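Side-chain contacts in lectin (Pleurotus ostreatus, PDB 6T0Q), which binds N-acetyl-D-galactosamine and probably other galactose-type sugars, carries calcium ions, and resembles carbohydrate-binding modules: residues V304-D307 and A308-A312; W200-T203 and S204-N208. All blocks are in the same frame, centred on the assembly; numbering follows the deposited sequence.

Overall arrangement
Both contacts are local turns at strand ends in the C-terminal half of the chain, with centres about 13 Å apart. Contact 2 leaves strand 199-202, and contact 1 joins strand 301-305 to strand 311-313. They touch through apolar groups: Ala312 CB lies 3.7 Å from Thr203 CG2, and Thr306 CG2 lies 3.7 Å from Ile201 CD1, so Ile201 of strand 199-202 packs on the Thr306 end of contact 1, and Thr203 on strand 311-313. Contact 2 is the nearer to a binding site. The Trp202 side chain is about 7 Å from a calcium ion and about 4 Å from the side chain of Asn281, one of its ligands. Contact 1 lies away from the annotated sites.

Contact 1: V304-D307 and A308-A312; sequences VVTD and ASWKA
Asp307 OD1 takes two hydrogen bonds from Ser309, two residues further on. The hydroxyl OG donates to OD1 at 2.6 Å along the syn lone pair, on the side of OD2, while the backbone N of Ser309 reaches OD1 at 2.9 Å from well above the carboxylate plane. The two bonds fix the rotation of the carboxylate; chi1 of 59° sets CG between the backbone N and the carbonyl carbon, where OD1 can meet both donors. Ser309 OG is also bonded to Lys220 NZ, whose charge would probably favour the ionised carboxylate nearby.

The backbone closes the same turn with Trp310 N bonded to Asp307 O at 3.2 Å. From there the indole turns back toward 304-307. Its NE1 donates to Val305 O at 2.8 Å, a bent bond with an N-H...O angle of 134°, which ties the end of strand 301-305 to the ring and satisfies the indole nitrogen of a buried residue. One ring face takes the methyl CG2 of Thr306 in a CH-pi contact, 4.1 Å from the centroid of the six-membered ring and only 17° off its normal. Meanwhile Thr306 OG1 turns to Asn199 O and Ala290 N. Val304 CG1 approaches obliquely, 4.2 Å from Trp310 CZ2, and Asp307 OD1 lies in the ring plane at the edge, 3.5 Å from CD1. Ile201 and Ile292 add apolar packing around the indole.

An Asx turn, from Asp307 OD1 to Ser309 N, is thus combined with a type I beta turn, Asp307 to Trp310, in a connection between strands of two different sheets of this beta-rich lectin.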
loop_
_atom_site.group_PDB
_atom_site.type_symbol
_atom_site.label_atom_id
_atom_site.label_comp_id
_atom_site.label_asym_id
_atom_site.label_seq_id
_atom_site.Cartn_x
_atom_site.Cartn_y
_atom_site.Cartn_z
ATOM N N VAL A 304 -6.362 4.711 -14.682
ATOM C CA VAL A 304 -5.437 5.784 -14.356
ATOM C C VAL A 304 -5.008 6.415 -15.669
ATOM O O VAL A 304 -4.744 5.697 -16.638
ATOM C CB VAL A 304 -4.218 5.234 -13.583
ATOM C CG1 VAL A 304 -3.114 6.272 -13.510
ATOM C CG2 VAL A 304 -4.645 4.773 -12.187
ATOM N N VAL A 305 -4.969 7.749 -15.717
ATOM C CA VAL A 305 -4.520 8.466 -16.907
ATOM C C VAL A 305 -3.372 9.379 -16.512
ATOM O O VAL A 305 -3.250 9.789 -15.354
ATOM C CB VAL A 305 -5.656 9.283 -17.571
ATOM C CG1 VAL A 305 -6.841 8.371 -17.912
ATOM C CG2 VAL A 305 -6.103 10.427 -16.655
ATOM N N THR A 306 -2.515 9.693 -17.481
ATOM C CA THR A 306 -1.529 10.737 -17.253
ATOM C C THR A 306 -2.245 12.053 -16.974
ATOM O O THR A 306 -3.082 12.495 -17.766
ATOM C CB THR A 306 -0.588 10.862 -18.456
ATOM O OG1 THR A 306 -1.329 10.683 -19.677
ATOM C CG2 THR A 306 0.499 9.797 -18.367
ATOM N N ASP A 307 -1.936 12.655 -15.829
ATOM C CA ASP A 307 -2.531 13.919 -15.415
ATOM C C ASP A 307 -1.617 14.533 -14.353
ATOM O O ASP A 307 -0.504 14.048 -14.118
ATOM C CB ASP A 307 -3.975 13.705 -14.929
ATOM C CG ASP A 307 -4.071 12.725 -13.742
ATOM O OD1 ASP A 307 -3.080 12.554 -13.007
ATOM O OD2 ASP A 307 -5.145 12.116 -13.548
ATOM N N ALA A 308 -2.084 15.598 -13.697
ATOM C CA ALA A 308 -1.235 16.280 -12.717
ATOM C C ALA A 308 -1.049 15.496 -11.425
ATOM O O ALA A 308 -0.273 15.935 -10.564
ATOM C CB ALA A 308 -1.799 17.672 -12.407
ATOM N N SER A 309 -1.715 14.348 -11.256
ATOM C CA SER A 309 -1.466 13.526 -10.078
ATOM C C SER A 309 -0.204 12.689 -10.214
ATOM O O SER A 309 0.237 12.101 -9.227
ATOM C CB SER A 309 -2.660 12.610 -9.785
ATOM O OG SER A 309 -2.673 11.470 -10.639
ATOM N N TRP A 310 0.386 12.625 -11.403
ATOM C CA TRP A 310 1.674 11.970 -11.568
ATOM C C TRP A 310 2.780 12.862 -11.009
ATOM O O TRP A 310 2.696 14.086 -11.071
ATOM C CB TRP A 310 1.934 11.677 -13.050
ATOM C CG TRP A 310 1.077 10.555 -13.607
ATOM C CD1 TRP A 310 -0.287 10.489 -13.629
ATOM C CD2 TRP A 310 1.547 9.346 -14.213
ATOM N NE1 TRP A 310 -0.699 9.302 -14.219
ATOM C CE2 TRP A 310 0.412 8.590 -14.588
ATOM C CE3 TRP A 310 2.824 8.820 -14.467
ATOM C CZ2 TRP A 310 0.518 7.343 -15.210
ATOM C CZ3 TRP A 310 2.925 7.583 -15.086
ATOM C CH2 TRP A 310 1.780 6.860 -15.451
ATOM N N LYS A 311 3.813 12.238 -10.450
ATOM C CA LYS A 311 5.008 12.973 -10.049
ATOM C C LYS A 311 6.013 12.980 -11.195
ATOM O O LYS A 311 6.061 12.052 -12.003
ATOM C CB LYS A 311 5.645 12.356 -8.800
ATOM C CG LYS A 311 4.725 12.319 -7.586
ATOM C CD LYS A 311 4.025 13.650 -7.402
ATOM C CE LYS A 311 4.389 14.314 -6.090
ATOM N NZ LYS A 311 3.742 15.653 -6.006
ATOM N N ALA A 312 6.824 14.034 -11.251
ATOM C CA ALA A 312 7.743 14.257 -12.358
ATOM C C ALA A 312 9.023 14.900 -11.834
ATOM O O ALA A 312 9.004 15.586 -10.812
ATOM C CB ALA A 312 7.105 15.154 -13.432
#

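Contact 2: W200-T203 and S204-N208; sequences WIWT and SDNVN
Asn206 reaches back from the turn to Trp202, four residues earlier. Its CB lies 3.7 Å from Trp202 CD1 and 3.4 Å from Thr203 O, at the start of the side chain. With chi1 at -168° CG stands opposite the backbone N, which brings the amide to the root of the indole, obliquely to the ring: CG is 4.2 Å from Trp202 CB, and the tip, ND2, comes to 3.5 Å from the same CB. The amide and ring planes are turned 79° apart. The CB approach is plain packing; the polar partner of ND2 is Ala286 O, through a weak hydrogen bond.

Backbone and side-chain bonds hold the turn together. Asn206 N donates to Thr203 O at 3.1 Å, closing a type I beta turn, and Thr203 OG1 donates to Asp205 OD1 at 2.7 Å on its syn side, tilted 32° out of the carboxylate plane. The same OD1 sits at the indole edge, 3.7 Å from Trp202 CD1. Asp205 OD2 forms a salt bridge with Arg216 NH2, which would probably favour the ionised carboxylate.

Trp202 ends strand 199-202 and packs on Arg216 of strand 214-222 and on Ala279 and the calcium ligand Asn281 of strand 273-281, which places the turn beside the second calcium site, while Asn206 touches Ile336 of strand 331-338.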
loop_
_atom_site.group_PDB
_atom_site.type_symbol
_atom_site.label_atom_id
_atom_site.label_comp_id
_atom_site.label_asym_id
_atom_site.label_seq_id
_atom_site.Cartn_x
_atom_site.Cartn_y
_atom_site.Cartn_z
ATOM N N TRP A 200 -1.557 14.700 -22.375
ATOM C CA TRP A 200 -0.120 14.815 -22.537
ATOM C C TRP A 200 0.444 15.564 -21.337
ATOM O O TRP A 200 -0.043 16.647 -20.991
ATOM C CB TRP A 200 0.215 15.562 -23.824
ATOM C CG TRP A 200 -0.256 14.907 -25.095
ATOM C CD1 TRP A 200 -1.434 15.134 -25.752
ATOM C CD2 TRP A 200 0.464 13.949 -25.879
ATOM N NE1 TRP A 200 -1.491 14.371 -26.898
ATOM C CE2 TRP A 200 -0.336 13.638 -26.999
ATOM C CE3 TRP A 200 1.713 13.331 -25.747
ATOM C CZ2 TRP A 200 0.069 12.733 -27.983
ATOM C CZ3 TRP A 200 2.115 12.432 -26.728
ATOM C CH2 TRP A 200 1.292 12.144 -27.831
ATOM N N ILE A 201 1.445 14.981 -20.676
ATOM C CA ILE A 201 2.089 15.624 -19.538
ATOM C C ILE A 201 3.583 15.746 -19.815
ATOM O O ILE A 201 4.139 15.081 -20.695
ATOM C CB ILE A 201 1.849 14.876 -18.201
ATOM C CG1 ILE A 201 2.449 13.461 -18.237
ATOM C CG2 ILE A 201 0.353 14.827 -17.874
ATOM C CD1 ILE A 201 2.338 12.709 -16.892
ATOM N N TRP A 202 4.229 16.618 -19.046
ATOM C CA TRP A 202 5.681 16.754 -19.072
ATOM C C TRP A 202 6.103 17.398 -17.758
ATOM O O TRP A 202 5.270 17.662 -16.884
ATOM C CB TRP A 202 6.145 17.574 -20.284
ATOM C CG TRP A 202 7.569 17.290 -20.710
ATOM C CD1 TRP A 202 8.658 18.119 -20.564
ATOM C CD2 TRP A 202 8.054 16.102 -21.355
ATOM N NE1 TRP A 202 9.779 17.518 -21.088
ATOM C CE2 TRP A 202 9.437 16.278 -21.572
ATOM C CE3 TRP A 202 7.448 14.907 -21.777
ATOM C CZ2 TRP A 202 10.226 15.304 -22.188
ATOM C CZ3 TRP A 202 8.230 13.941 -22.385
ATOM C CH2 TRP A 202 9.607 14.149 -22.591
ATOM N N THR A 203 7.406 17.629 -17.608
ATOM C CA THR A 203 7.854 18.476 -16.512
ATOM C C THR A 203 7.523 19.933 -16.828
ATOM O O THR A 203 7.191 20.294 -17.964
ATOM C CB THR A 203 9.351 18.302 -16.256
ATOM O OG1 THR A 203 10.034 18.124 -17.504
ATOM C CG2 THR A 203 9.604 17.093 -15.367
ATOM N N SER A 204 7.622 20.782 -15.807
ATOM C CA SER A 204 7.137 22.150 -15.929
ATOM C C SER A 204 8.083 23.066 -16.706
ATOM O O SER A 204 7.762 24.246 -16.871
ATOM C CB SER A 204 6.857 22.730 -14.536
ATOM O OG SER A 204 8.017 22.684 -13.730
ATOM N N ASP A 205 9.221 22.561 -17.201
ATOM C CA ASP A 205 10.028 23.311 -18.162
ATOM C C ASP A 205 9.448 23.267 -19.571
ATOM O O ASP A 205 10.023 23.863 -20.485
ATOM C CB ASP A 205 11.475 22.792 -18.180
ATOM C CG ASP A 205 11.568 21.294 -18.460
ATOM O OD1 ASP A 205 10.517 20.617 -18.540
ATOM O OD2 ASP A 205 12.700 20.786 -18.601
ATOM N N ASN A 206 8.338 22.561 -19.774
ATOM C CA ASN A 206 7.634 22.551 -21.056
ATOM C C ASN A 206 6.742 23.789 -21.087
ATOM O O ASN A 206 5.681 23.817 -20.457
ATOM C CB ASN A 206 6.826 21.261 -21.200
ATOM C CG ASN A 206 6.291 21.039 -22.604
ATOM O OD1 ASN A 206 5.900 21.978 -23.283
ATOM N ND2 ASN A 206 6.254 19.773 -23.039
ATOM N N VAL A 207 7.179 24.829 -21.801
ATOM C CA VAL A 207 6.465 26.100 -21.857
ATOM C C VAL A 207 6.467 26.613 -23.291
ATOM O O VAL A 207 7.392 26.349 -24.066
ATOM C CB VAL A 207 7.077 27.165 -20.916
ATOM C CG1 VAL A 207 6.864 26.789 -19.461
ATOM C CG2 VAL A 207 8.559 27.353 -21.211
ATOM N N ASN A 208 5.409 27.347 -23.642
ATOM C CA ASN A 208 5.298 28.007 -24.944
ATOM C C ASN A 208 5.382 27.017 -26.100
ATOM O O ASN A 208 5.818 27.371 -27.200
ATOM C CB ASN A 208 6.360 29.103 -25.098
ATOM C CG ASN A 208 6.327 30.110 -23.959
ATOM O OD1 ASN A 208 5.271 30.644 -23.618
ATOM N ND2 ASN A 208 7.483 30.356 -23.353
#